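Local coordinates for alpha-14 giardin (Giardia lamblia, PDB 3CHJ), which binds calcium and, dependent on it, phospholipids such as phosphatidylserine, and may serve as a calcium-regulated structural link between the lipid bilayer and the underlying axoneme, at residues E167-V172 and K206-K211; I158-H163 and R198-Q203; R45-T50 and M77-R82; Q17-A22 and L30-I35. One frame throughout, in Å; residues are numbered along the deposited sequence.

Contact 1: residues E167-V172 and K206-K211; sequences EDLVLV and KMYSAK
L169 is the knob that helix 162-177 pushes against helix 198-211 in this all-helical annexin fold, and M207, Y208 and K211 make the hollow that takes it. The two axes approach to 10.5 Å and cross at -68°, and L169 buries the largest share of any residue. With CG anti to the backbone N (chi1 -176°), the leucine presents both branches of its fork to the other helix. Branch CD1 drops between the backbone and ring of Y208, lying 3.6 Å from Y208 CD1 near the plane of the ring and therefore at its edge. Branch CD2 goes to the other wall, where the K211 chain passes obliquely and puts its CD 3.7 Å away from L169 CD2. M207 supplies the remaining wall: its CB stands 3.9 Å from L169 CD2, and a bend at chi3 (59°) curls the terminal methyl back toward that branch. V172 comes more loosely to the tyrosine, whose hydroxyl is held outside the contact by R173 NH1. One turn on, helix 162-177 reaches A175, a ligand of the bound calcium ion, and the side chain of V172 is about 9 Å from the metal. At the more exposed margin the lysine chain also skirts V170, with V170 CG2 lying 4.4 Å from K211 CE.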
loop_
_atom_site.group_PDB
_atom_site.type_symbol
_atom_site.label_atom_id
_atom_site.label_comp_id
_atom_site.label_asym_id
_atom_site.label_seq_id
_atom_site.Cartn_x
_atom_site.Cartn_y
_atom_site.Cartn_z
ATOM N N GLU A 167 -13.600 27.233 0.170
ATOM C CA GLU A 167 -13.886 27.322 -1.258
ATOM C C GLU A 167 -13.976 25.940 -1.903
ATOM O O GLU A 167 -14.911 25.664 -2.643
ATOM C CB GLU A 167 -12.806 28.132 -1.970
ATOM C CG GLU A 167 -12.753 29.609 -1.606
ATOM C CD GLU A 167 -11.588 30.321 -2.299
ATOM O OE1 GLU A 167 -10.421 29.900 -2.125
ATOM O OE2 GLU A 167 -11.839 31.310 -3.023
ATOM N N ASP A 168 -12.984 25.092 -1.627
ATOM C CA ASP A 168 -12.975 23.731 -2.178
ATOM C C ASP A 168 -14.112 22.874 -1.642
ATOM O O ASP A 168 -14.591 21.975 -2.339
ATOM C CB ASP A 168 -11.646 23.041 -1.897
ATOM C CG ASP A 168 -10.520 23.604 -2.720
ATOM O OD1 ASP A 168 -10.800 24.293 -3.738
ATOM O OD2 ASP A 168 -9.358 23.349 -2.345
ATOM N N LEU A 169 -14.551 23.161 -0.422
ATOM C CA LEU A 169 -15.678 22.441 0.179
ATOM C C LEU A 169 -16.949 22.640 -0.639
ATOM O O LEU A 169 -17.679 21.685 -0.938
ATOM C CB LEU A 169 -15.891 22.926 1.616
ATOM C CG LEU A 169 -16.958 22.213 2.425
ATOM C CD1 LEU A 169 -16.651 20.716 2.462
ATOM C CD2 LEU A 169 -16.983 22.787 3.805
ATOM N N VAL A 170 -17.220 23.897 -0.998
ATOM C CA VAL A 170 -18.358 24.221 -1.828
ATOM C C VAL A 170 -18.241 23.532 -3.190
ATOM O O VAL A 170 -19.211 22.961 -3.711
ATOM C CB VAL A 170 -18.497 25.755 -1.964
ATOM C CG1 VAL A 170 -19.534 26.108 -2.991
ATOM C CG2 VAL A 170 -18.859 26.354 -0.592
ATOM N N LEU A 171 -17.034 23.563 -3.750
ATOM C CA LEU A 171 -16.775 22.947 -5.047
ATOM C C LEU A 171 -16.937 21.417 -5.043
ATOM O O LEU A 171 -17.546 20.847 -5.960
ATOM C CB LEU A 171 -15.378 23.342 -5.541
ATOM C CG LEU A 171 -15.269 24.819 -5.955
ATOM C CD1 LEU A 171 -13.808 25.186 -6.120
ATOM C CD2 LEU A 171 -16.051 25.079 -7.234
ATOM N N VAL A 172 -16.418 20.770 -3.998
ATOM C CA VAL A 172 -16.546 19.315 -3.938
ATOM C C VAL A 172 -17.982 18.849 -3.650
ATOM O O VAL A 172 -18.429 17.832 -4.186
ATOM C CB VAL A 172 -15.497 18.633 -3.024
ATOM C CG1 VAL A 172 -15.874 18.660 -1.527
ATOM C CG2 VAL A 172 -15.276 17.193 -3.522
ATOM N N LYS A 206 -13.828 16.768 8.069
ATOM C CA LYS A 206 -14.648 17.176 9.226
ATOM C C LYS A 206 -15.541 18.377 8.901
ATOM O O LYS A 206 -16.701 18.430 9.328
ATOM C CB LYS A 206 -13.765 17.463 10.436
ATOM C CG LYS A 206 -12.976 16.259 10.921
ATOM C CD LYS A 206 -12.002 16.641 12.029
ATOM C CE LYS A 206 -11.092 15.471 12.388
ATOM N NZ LYS A 206 -11.830 14.441 13.152
ATOM N N MET A 207 -15.006 19.322 8.133
ATOM C CA MET A 207 -15.785 20.470 7.652
ATOM C C MET A 207 -16.989 20.069 6.821
ATOM O O MET A 207 -18.033 20.716 6.883
ATOM C CB MET A 207 -14.910 21.437 6.846
ATOM C CG MET A 207 -13.881 22.175 7.684
ATOM S SD MET A 207 -12.686 23.075 6.667
ATOM C CE MET A 207 -13.694 24.209 5.720
ATOM N N TYR A 208 -16.843 19.016 6.015
ATOM C CA TYR A 208 -17.904 18.551 5.149
ATOM C C TYR A 208 -19.055 18.032 6.010
ATOM O O TYR A 208 -20.209 18.414 5.817
ATOM C CB TYR A 208 -17.340 17.471 4.187
ATOM C CG TYR A 208 -18.336 17.014 3.150
ATOM C CD1 TYR A 208 -18.355 17.573 1.868
ATOM C CD2 TYR A 208 -19.272 16.021 3.441
ATOM C CE1 TYR A 208 -19.270 17.142 0.901
ATOM C CE2 TYR A 208 -20.181 15.590 2.507
ATOM C CZ TYR A 208 -20.198 16.162 1.227
ATOM O OH TYR A 208 -21.103 15.725 0.287
ATOM N N SER A 209 -18.729 17.179 6.978
ATOM C CA SER A 209 -19.729 16.683 7.922
ATOM C C SER A 209 -20.369 17.847 8.694
ATOM O O SER A 209 -21.578 17.858 8.914
ATOM C CB SER A 209 -19.098 15.680 8.882
ATOM O OG SER A 209 -20.113 15.003 9.619
ATOM N N ALA A 210 -19.556 18.833 9.066
ATOM C CA ALA A 210 -20.017 19.975 9.870
ATOM C C ALA A 210 -21.000 20.836 9.090
ATOM O O ALA A 210 -22.012 21.291 9.637
ATOM C CB ALA A 210 -18.842 20.797 10.327
ATOM N N LYS A 211 -20.713 21.041 7.805
ATOM C CA LYS A 211 -21.492 21.947 6.966
ATOM C C LYS A 211 -22.744 21.298 6.369
ATOM O O LYS A 211 -23.758 21.981 6.195
ATOM C CB LYS A 211 -20.611 22.540 5.855
ATOM C CG LYS A 211 -21.303 23.639 5.034
ATOM C CD LYS A 211 -20.374 24.187 3.956
ATOM C CE LYS A 211 -21.058 25.251 3.110
ATOM N NZ LYS A 211 -21.258 26.522 3.890
#

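Contact 2: residues I158-H163 and R198-Q203; sequences IPRDTH and RADFRQ
D200 and R160 meet by a direct hydrogen bond, from the backbone N of R160 to OD2 of D200 at 2.8 Å. The bond is bent (139° at the hydrogen) and uses the syn lone pair of OD2, the one on the side of OD1. A second direct bond runs 3.3 Å from Q203 NE2 to T162 OG1; it is straighter, at 156°, and the hydroxyl lies in the amide plane. Q203 reaches it as an extended chain, with CG anti to the backbone N (chi1 -173°), and crosses the threonine at about a right angle. Water-mediated bonds come next: one water donates to I158 O and, at 2.6 Å, to D200 OD2, while accepting a weak bond from R160 NH1 at the guanidinium edge. The charged groups themselves stay apart, R160 NH1 lying 5.5 Å from D200 OD2 with the two planes nearly perpendicular, and R160 NH2 bonds T195 OG1 instead. Van der Waals contact of carbon with the carboxylate completes the account, P159 CA lying 3.6 Å from D200 OD2. The contact thus ties the approach to helix 162-177, whose N-cap is D161, to the first two turns of helix 198-211. Two donors converge on OD2 near the helix start, and these, the helix N-terminus and the arginine nearby would probably all favour the ionised carboxylate.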
loop_
_atom_site.group_PDB
_atom_site.type_symbol
_atom_site.label_atom_id
_atom_site.label_comp_id
_atom_site.label_asym_id
_atom_site.label_seq_id
_atom_site.Cartn_x
_atom_site.Cartn_y
_atom_site.Cartn_z
ATOM N N ILE A 158 0.956 20.540 -0.464
ATOM C CA ILE A 158 1.357 21.786 0.193
ATOM C C ILE A 158 0.231 22.353 1.073
ATOM O O ILE A 158 -0.939 22.262 0.696
ATOM C CB ILE A 158 1.871 22.852 -0.836
ATOM C CG1 ILE A 158 0.735 23.462 -1.689
ATOM C CG2 ILE A 158 3.038 22.295 -1.688
ATOM C CD1 ILE A 158 -0.154 22.509 -2.497
ATOM N N PRO A 159 0.585 22.916 2.250
ATOM C CA PRO A 159 -0.428 23.480 3.147
ATOM C C PRO A 159 -1.259 24.604 2.547
ATOM O O PRO A 159 -0.793 25.345 1.675
ATOM C CB PRO A 159 0.394 23.986 4.342
ATOM C CG PRO A 159 1.655 23.179 4.297
ATOM C CD PRO A 159 1.936 23.037 2.831
ATOM N N ARG A 160 -2.499 24.699 3.019
ATOM C CA ARG A 160 -3.480 25.677 2.551
ATOM C C ARG A 160 -4.111 26.317 3.766
ATOM O O ARG A 160 -4.082 25.742 4.856
ATOM C CB ARG A 160 -4.596 24.986 1.777
ATOM C CG ARG A 160 -4.222 24.602 0.403
ATOM C CD ARG A 160 -5.262 23.637 -0.111
ATOM N NE ARG A 160 -5.168 23.512 -1.563
ATOM C CZ ARG A 160 -4.336 22.704 -2.196
ATOM N NH1 ARG A 160 -3.498 21.917 -1.520
ATOM N NH2 ARG A 160 -4.340 22.691 -3.520
ATOM N N ASP A 161 -4.706 27.487 3.581
ATOM C CA ASP A 161 -5.447 28.115 4.677
ATOM C C ASP A 161 -6.922 27.717 4.678
ATOM O O ASP A 161 -7.430 27.144 3.702
ATOM C CB ASP A 161 -5.261 29.640 4.684
ATOM C CG ASP A 161 -5.658 30.295 3.376
ATOM O OD1 ASP A 161 -6.709 29.937 2.791
ATOM O OD2 ASP A 161 -4.909 31.197 2.928
ATOM N N THR A 162 -7.605 28.009 5.790
ATOM C CA THR A 162 -9.003 27.639 5.950
ATOM C C THR A 162 -9.898 28.211 4.846
ATOM O O THR A 162 -10.838 27.553 4.408
ATOM C CB THR A 162 -9.509 28.000 7.357
ATOM O OG1 THR A 162 -8.679 27.342 8.319
ATOM C CG2 THR A 162 -10.951 27.573 7.566
ATOM N N HIS A 163 -9.608 29.433 4.380
ATOM C CA HIS A 163 -10.386 30.032 3.286
ATOM C C HIS A 163 -10.403 29.159 2.028
ATOM O O HIS A 163 -11.454 28.969 1.415
ATOM C CB HIS A 163 -9.896 31.451 2.938
ATOM C CG HIS A 163 -10.659 32.101 1.814
ATOM N ND1 HIS A 163 -11.947 32.569 1.959
ATOM C CD2 HIS A 163 -10.315 32.349 0.527
ATOM C CE1 HIS A 163 -12.366 33.074 0.812
ATOM N NE2 HIS A 163 -11.394 32.954 -0.075
ATOM N N ARG A 198 -2.248 15.848 4.612
ATOM C CA ARG A 198 -3.050 15.042 5.535
ATOM C C ARG A 198 -3.850 15.935 6.491
ATOM O O ARG A 198 -5.042 15.719 6.680
ATOM C CB ARG A 198 -2.180 14.064 6.316
ATOM C CG ARG A 198 -2.891 13.421 7.511
ATOM C CD ARG A 198 -2.235 12.131 7.995
ATOM N NE ARG A 198 -2.194 11.098 6.957
ATOM C CZ ARG A 198 -1.083 10.736 6.328
ATOM N NH1 ARG A 198 0.084 11.297 6.645
ATOM N NH2 ARG A 198 -1.118 9.783 5.400
ATOM N N ALA A 199 -3.196 16.951 7.058
ATOM C CA ALA A 199 -3.879 17.821 8.028
ATOM C C ALA A 199 -5.038 18.563 7.385
ATOM O O ALA A 199 -6.152 18.617 7.944
ATOM C CB ALA A 199 -2.886 18.809 8.641
ATOM N N ASP A 200 -4.799 19.124 6.199
ATOM C CA ASP A 200 -5.867 19.823 5.469
ATOM C C ASP A 200 -6.987 18.895 5.001
ATOM O O ASP A 200 -8.153 19.283 5.002
ATOM C CB ASP A 200 -5.316 20.629 4.300
ATOM C CG ASP A 200 -4.511 21.835 4.755
ATOM O OD1 ASP A 200 -4.672 22.219 5.941
ATOM O OD2 ASP A 200 -3.746 22.388 3.931
ATOM N N PHE A 201 -6.625 17.683 4.579
ATOM C CA PHE A 201 -7.643 16.735 4.136
ATOM C C PHE A 201 -8.530 16.296 5.314
ATOM O O PHE A 201 -9.773 16.193 5.176
ATOM C CB PHE A 201 -7.022 15.520 3.429
ATOM C CG PHE A 201 -8.038 14.674 2.746
ATOM C CD1 PHE A 201 -8.484 15.001 1.473
ATOM C CD2 PHE A 201 -8.619 13.595 3.423
ATOM C CE1 PHE A 201 -9.458 14.218 0.832
ATOM C CE2 PHE A 201 -9.606 12.820 2.808
ATOM C CZ PHE A 201 -10.024 13.136 1.507
ATOM N N ARG A 202 -7.896 16.054 6.464
ATOM C CA ARG A 202 -8.648 15.704 7.666
ATOM C C ARG A 202 -9.594 16.845 8.039
ATOM O O ARG A 202 -10.770 16.604 8.321
ATOM C CB ARG A 202 -7.720 15.327 8.814
ATOM C CG ARG A 202 -7.076 13.947 8.623
ATOM C CD ARG A 202 -6.077 13.600 9.707
ATOM N NE ARG A 202 -6.651 13.745 11.054
ATOM C CZ ARG A 202 -7.459 12.857 11.635
ATOM N NH1 ARG A 202 -7.826 11.745 11.000
ATOM N NH2 ARG A 202 -7.924 13.084 12.859
ATOM N N GLN A 203 -9.101 18.075 7.949
ATOM C CA GLN A 203 -9.929 19.244 8.248
ATOM C C GLN A 203 -11.113 19.302 7.288
ATOM O O GLN A 203 -12.262 19.450 7.716
ATOM C CB GLN A 203 -9.090 20.527 8.205
ATOM C CG GLN A 203 -9.804 21.781 8.664
ATOM C CD GLN A 203 -8.917 23.009 8.621
ATOM O OE1 GLN A 203 -7.689 22.918 8.703
ATOM N NE2 GLN A 203 -9.546 24.178 8.463
HETATM O O HOH W 1 -3.243 21.188 1.716
#

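Contact 3: residues R45-T50 and M77-R82; sequences RNMQRT and MLYKPR
M47 and Y79 form the buried part of this contact, which in the all-helical annexin fold joins helix 41-55 to the turn linking helix 69-78 to helix 82-94. The M47 methyl lies over one face of the Y79 ring as a CH-pi contact, with CE 4.1 Å from the centroid and displaced toward CD2 and CE2. M47 starts with CG anti to the backbone N and then bends at chi2 (-84°) and chi3, which turns the methyl onto the ring. Y79 is fixed at its far end too, where its OH bonds L32 O of helix 31-38. Packing is close again where P81 CG rests against one face of the R45 guanidinium, 3.4 Å from R45 NH1, with R49 NH2 over the opposite face. The looser side lies around Y79 O. Q48 OE1 comes to the ring edge, 3.6 Å from Y79 CB, with the amide steeply inclined to the ring. A water sits 2.7 Å from Y79 O and, weakly placed, near Q48 OE1; it has more acceptors in reach than protons, so both bonds need not be made at once. R45 N, 3.3 Å from Y79 O, is too badly angled to bond it. The grip is therefore mainly apolar and aromatic, whereas the guanidinium of R45 lies between P81 and that of R49, whose like charge would probably cost some energy unless solvent screens it.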
loop_
_atom_site.group_PDB
_atom_site.type_symbol
_atom_site.label_atom_id
_atom_site.label_comp_id
_atom_site.label_asym_id
_atom_site.label_seq_id
_atom_site.Cartn_x
_atom_site.Cartn_y
_atom_site.Cartn_z
ATOM N N ARG A 45 17.916 -6.584 4.681
ATOM C CA ARG A 45 18.633 -6.565 3.417
ATOM C C ARG A 45 20.091 -6.975 3.600
ATOM O O ARG A 45 20.616 -7.714 2.776
ATOM C CB ARG A 45 18.528 -5.218 2.704
ATOM C CG ARG A 45 19.232 -5.235 1.337
ATOM C CD ARG A 45 19.253 -3.871 0.684
ATOM N NE ARG A 45 19.944 -2.882 1.512
ATOM C CZ ARG A 45 20.052 -1.594 1.200
ATOM N NH1 ARG A 45 19.509 -1.137 0.084
ATOM N NH2 ARG A 45 20.694 -0.767 2.012
ATOM N N ASN A 46 20.728 -6.520 4.676
ATOM C CA ASN A 46 22.108 -6.941 4.917
ATOM C C ASN A 46 22.201 -8.450 5.074
ATOM O O ASN A 46 23.088 -9.089 4.495
ATOM C CB ASN A 46 22.717 -6.254 6.139
ATOM C CG ASN A 46 24.170 -6.681 6.366
ATOM O OD1 ASN A 46 24.508 -7.236 7.412
ATOM N ND2 ASN A 46 25.018 -6.474 5.352
ATOM N N MET A 47 21.270 -9.008 5.847
ATOM C CA MET A 47 21.193 -10.448 6.061
ATOM C C MET A 47 20.985 -11.197 4.742
ATOM O O MET A 47 21.618 -12.230 4.506
ATOM C CB MET A 47 20.086 -10.770 7.072
ATOM C CG MET A 47 19.962 -12.241 7.450
ATOM S SD MET A 47 18.964 -13.138 6.267
ATOM C CE MET A 47 17.373 -12.306 6.464
ATOM N N GLN A 48 20.104 -10.690 3.882
ATOM C CA GLN A 48 19.903 -11.309 2.569
ATOM C C GLN A 48 21.189 -11.340 1.723
ATOM O O GLN A 48 21.522 -12.362 1.095
ATOM C CB GLN A 48 18.772 -10.617 1.801
ATOM C CG GLN A 48 18.666 -11.087 0.354
ATOM C CD GLN A 48 17.290 -10.918 -0.224
ATOM O OE1 GLN A 48 16.353 -10.531 0.475
ATOM N NE2 GLN A 48 17.147 -11.225 -1.510
ATOM N N ARG A 49 21.909 -10.224 1.720
ATOM C CA ARG A 49 23.175 -10.131 1.008
ATOM C C ARG A 49 24.181 -11.124 1.594
ATOM O O ARG A 49 24.900 -11.802 0.860
ATOM C CB ARG A 49 23.713 -8.699 1.074
ATOM C CG ARG A 49 23.028 -7.725 0.118
ATOM C CD ARG A 49 23.283 -6.286 0.562
ATOM N NE ARG A 49 22.737 -5.299 -0.366
ATOM C CZ ARG A 49 22.931 -3.984 -0.248
ATOM N NH1 ARG A 49 23.657 -3.509 0.757
ATOM N NH2 ARG A 49 22.407 -3.154 -1.142
ATOM N N THR A 50 24.196 -11.237 2.913
ATOM C CA THR A 50 25.139 -12.108 3.629
ATOM C C THR A 50 24.812 -13.595 3.417
ATOM O O THR A 50 25.711 -14.441 3.418
ATOM C CB THR A 50 25.167 -11.745 5.133
ATOM O OG1 THR A 50 25.566 -10.376 5.271
ATOM C CG2 THR A 50 26.148 -12.620 5.918
ATOM N N MET A 77 9.686 -9.640 -0.412
ATOM C CA MET A 77 9.238 -8.245 -0.284
ATOM C C MET A 77 9.582 -7.705 1.098
ATOM O O MET A 77 9.829 -6.498 1.266
ATOM C CB MET A 77 7.733 -8.132 -0.498
ATOM C CG MET A 77 7.245 -8.332 -1.927
ATOM S SD MET A 77 5.491 -7.836 -1.981
ATOM C CE MET A 77 4.973 -8.510 -3.580
ATOM N N LEU A 78 9.582 -8.589 2.086
ATOM C CA LEU A 78 9.769 -8.157 3.475
ATOM C C LEU A 78 11.205 -7.816 3.772
ATOM O O LEU A 78 11.466 -7.021 4.689
ATOM C CB LEU A 78 9.296 -9.238 4.451
ATOM C CG LEU A 78 7.811 -9.591 4.405
ATOM C CD1 LEU A 78 7.563 -10.819 5.277
ATOM C CD2 LEU A 78 6.940 -8.397 4.849
ATOM N N TYR A 79 12.144 -8.393 3.028
ATOM C CA TYR A 79 13.556 -8.232 3.400
ATOM C C TYR A 79 14.218 -7.078 2.623
ATOM O O TYR A 79 15.437 -7.015 2.492
ATOM C CB TYR A 79 14.329 -9.559 3.245
ATOM C CG TYR A 79 13.903 -10.713 4.156
ATOM C CD1 TYR A 79 13.035 -10.531 5.237
ATOM C CD2 TYR A 79 14.429 -11.982 3.963
ATOM C CE1 TYR A 79 12.672 -11.593 6.066
ATOM C CE2 TYR A 79 14.071 -13.051 4.768
ATOM C CZ TYR A 79 13.209 -12.857 5.836
ATOM O OH TYR A 79 12.857 -13.938 6.635
ATOM N N LYS A 80 13.389 -6.178 2.104
ATOM C CA LYS A 80 13.845 -5.075 1.256
ATOM C C LYS A 80 13.622 -3.763 1.976
ATOM O O LYS A 80 12.635 -3.614 2.682
ATOM C CB LYS A 80 13.009 -5.021 -0.036
ATOM C CG LYS A 80 13.450 -5.984 -1.077
ATOM C CD LYS A 80 12.471 -6.075 -2.199
ATOM C CE LYS A 80 12.789 -7.315 -3.003
ATOM N NZ LYS A 80 14.195 -7.324 -3.495
ATOM N N PRO A 81 14.504 -2.776 1.747
ATOM C CA PRO A 81 14.113 -1.440 2.175
ATOM C C PRO A 81 12.832 -0.982 1.445
ATOM O O PRO A 81 12.635 -1.315 0.281
ATOM C CB PRO A 81 15.299 -0.574 1.731
ATOM C CG PRO A 81 16.433 -1.530 1.580
ATOM C CD PRO A 81 15.827 -2.795 1.096
ATOM N N ARG A 82 12.009 -0.205 2.138
ATOM C CA ARG A 82 10.718 0.286 1.630
ATOM C C ARG A 82 10.804 0.930 0.242
ATOM O O ARG A 82 10.056 0.581 -0.685
ATOM C CB ARG A 82 10.156 1.291 2.636
ATOM C CG ARG A 82 8.989 2.124 2.155
ATOM C CD ARG A 82 8.558 3.107 3.239
ATOM N NE ARG A 82 7.131 3.412 3.137
ATOM C CZ ARG A 82 6.176 2.495 3.272
ATOM N NH1 ARG A 82 6.501 1.231 3.507
ATOM N NH2 ARG A 82 4.903 2.832 3.163
HETATM O O HOH W 2 16.799 -7.498 0.170
#

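Contact 4: residues Q17-A22 and L30-I35; sequences QKVVEA and LDLIEI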
loop_
_atom_site.group_PDB
_atom_site.type_symbol
_atom_site.label_atom_id
_atom_site.label_comp_id
_atom_site.label_asym_id
_atom_site.label_seq_id
_atom_site.Cartn_x
_atom_site.Cartn_y
_atom_site.Cartn_z
ATOM N N GLN A 17 21.416 -18.665 9.591
ATOM C CA GLN A 17 21.172 -20.073 9.924
ATOM C C GLN A 17 19.710 -20.307 10.319
ATOM O O GLN A 17 19.143 -21.364 10.025
ATOM C CB GLN A 17 22.174 -20.607 10.964
ATOM C CG GLN A 17 22.049 -20.056 12.386
ATOM C CD GLN A 17 21.173 -20.916 13.310
ATOM O OE1 GLN A 17 21.502 -22.071 13.610
ATOM N NE2 GLN A 17 20.071 -20.340 13.789
ATOM N N LYS A 18 19.087 -19.293 10.921
ATOM C CA LYS A 18 17.679 -19.400 11.293
ATOM C C LYS A 18 16.795 -19.473 10.036
ATOM O O LYS A 18 15.790 -20.204 10.003
ATOM C CB LYS A 18 17.259 -18.219 12.166
ATOM C CG LYS A 18 15.902 -18.412 12.805
ATOM C CD LYS A 18 15.561 -17.267 13.760
ATOM C CE LYS A 18 14.278 -17.556 14.517
ATOM N NZ LYS A 18 13.817 -16.350 15.273
ATOM N N VAL A 19 17.165 -18.694 9.021
ATOM C CA VAL A 19 16.491 -18.710 7.720
ATOM C C VAL A 19 16.626 -20.088 7.049
ATOM O O VAL A 19 15.634 -20.679 6.617
ATOM C CB VAL A 19 17.018 -17.575 6.793
ATOM C CG1 VAL A 19 16.496 -17.727 5.366
ATOM C CG2 VAL A 19 16.626 -16.203 7.376
ATOM N N VAL A 20 17.852 -20.604 7.006
ATOM C CA VAL A 20 18.101 -21.957 6.508
ATOM C C VAL A 20 17.214 -22.997 7.214
ATOM O O VAL A 20 16.498 -23.751 6.571
ATOM C CB VAL A 20 19.590 -22.323 6.661
ATOM C CG1 VAL A 20 19.806 -23.813 6.397
ATOM C CG2 VAL A 20 20.422 -21.492 5.703
ATOM N N GLU A 21 17.234 -23.000 8.537
ATOM C CA GLU A 21 16.474 -23.985 9.295
ATOM C C GLU A 21 14.967 -23.854 9.090
ATOM O O GLU A 21 14.244 -24.848 9.036
ATOM C CB GLU A 21 16.864 -23.922 10.767
ATOM C CG GLU A 21 18.312 -24.407 10.990
ATOM C CD GLU A 21 18.755 -24.379 12.437
ATOM O OE1 GLU A 21 17.908 -24.161 13.336
ATOM O OE2 GLU A 21 19.966 -24.590 12.685
ATOM N N ALA A 22 14.503 -22.618 8.936
ATOM C CA ALA A 22 13.088 -22.357 8.712
ATOM C C ALA A 22 12.557 -23.011 7.446
ATOM O O ALA A 22 11.394 -23.390 7.383
ATOM C CB ALA A 22 12.830 -20.839 8.678
ATOM N N LEU A 30 7.392 -20.116 9.931
ATOM C CA LEU A 30 7.036 -18.755 10.363
ATOM C C LEU A 30 8.200 -17.988 10.991
ATOM O O LEU A 30 8.102 -16.774 11.229
ATOM C CB LEU A 30 5.797 -18.746 11.261
ATOM C CG LEU A 30 4.490 -19.126 10.567
ATOM C CD1 LEU A 30 3.390 -19.310 11.614
ATOM C CD2 LEU A 30 4.040 -18.120 9.467
ATOM N N ASP A 31 9.324 -18.666 11.237
ATOM C CA ASP A 31 10.514 -17.949 11.646
ATOM C C ASP A 31 10.908 -16.894 10.615
ATOM O O ASP A 31 11.487 -15.870 10.962
ATOM C CB ASP A 31 11.690 -18.897 11.904
ATOM C CG ASP A 31 11.519 -19.714 13.185
ATOM O OD1 ASP A 31 10.630 -19.405 14.007
ATOM O OD2 ASP A 31 12.292 -20.678 13.364
ATOM N N LEU A 32 10.620 -17.162 9.344
ATOM C CA LEU A 32 10.902 -16.177 8.306
ATOM C C LEU A 32 10.139 -14.888 8.554
ATOM O O LEU A 32 10.647 -13.811 8.245
ATOM C CB LEU A 32 10.551 -16.712 6.910
ATOM C CG LEU A 32 11.300 -17.991 6.488
ATOM C CD1 LEU A 32 10.755 -18.498 5.173
ATOM C CD2 LEU A 32 12.800 -17.724 6.400
ATOM N N ILE A 33 8.921 -15.025 9.081
ATOM C CA ILE A 33 8.048 -13.885 9.366
ATOM C C ILE A 33 8.433 -13.217 10.681
ATOM O O ILE A 33 8.468 -11.982 10.772
ATOM C CB ILE A 33 6.569 -14.314 9.381
ATOM C CG1 ILE A 33 6.153 -14.923 8.035
ATOM C CG2 ILE A 33 5.679 -13.146 9.759
ATOM C CD1 ILE A 33 6.352 -14.014 6.792
ATOM N N GLU A 34 8.758 -14.027 11.696
ATOM C CA GLU A 34 9.295 -13.483 12.945
ATOM C C GLU A 34 10.542 -12.631 12.708
ATOM O O GLU A 34 10.679 -11.523 13.257
ATOM C CB GLU A 34 9.528 -14.597 13.977
ATOM C CG GLU A 34 8.228 -15.291 14.422
ATOM C CD GLU A 34 7.302 -14.417 15.300
ATOM O OE1 GLU A 34 6.431 -15.002 15.988
ATOM O OE2 GLU A 34 7.408 -13.168 15.299
ATOM N N ILE A 35 11.435 -13.110 11.845
ATOM C CA ILE A 35 12.629 -12.362 11.508
ATOM C C ILE A 35 12.234 -11.000 10.871
ATOM O O ILE A 35 12.757 -9.951 11.231
ATOM C CB ILE A 35 13.554 -13.208 10.597
ATOM C CG1 ILE A 35 14.197 -14.347 11.407
ATOM C CG2 ILE A 35 14.644 -12.380 9.990
ATOM C CD1 ILE A 35 14.833 -15.456 10.531
HETATM O O HOH W 3 14.541 -21.516 12.112
#
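The D31 carboxylate is the flat group here, and K18 crosses it at about a right angle with CE above one face, 3.7 Å from D31 CG. A water joins the carboxylate to the other helix by donating to D31 OD2 at 2.7 Å and to K18 O. The ammonium stands farther out above the same face, with K18 NZ 4.6 Å from D31 OD1, beyond a salt bridge though still a likely electrostatic attraction. K18 is anti at chi1 (-169°) and extended to its tip; its methylenes slide past I35 in the opposite direction, with K18 CD 3.8 Å from I35 CD1. The same I35 methyl touches V19 CG2 at 3.7 Å. L32 CD2 fits between V19 CG1 and A22 CB, 3.9 Å from the latter, and the small A22 also lets D31 CB come close. M47 and F51 of helix 41-55 also touch V19. With axes 9.6 Å apart and 150° between their directions, helices 12-24 and 31-38 form a roughly antiparallel helix-loop-helix hairpin, a building unit of the annexin fold.

Overall arrangement
The four contacts fall into two pairs. Contacts 4 and 3 come first along the chain, one closing before the other opens; their centres are 13 Å apart and they touch, helix 31-38 of contact 4 leading directly into helix 41-55 of contact 3. Contacts 1 and 2 follow, with alternating segments and centres 12 Å apart, because both join helix 162-177 to helix 198-211. Contacts 1 and 4 lie on opposite sides of the chain's centre, with centres about 50 Å apart, while contacts 2 and 3 come within about 9 Å at their nearest atoms. The strand-free, mostly helical annexin body thus holds two separate clusters, with the calcium ion close to contact 1.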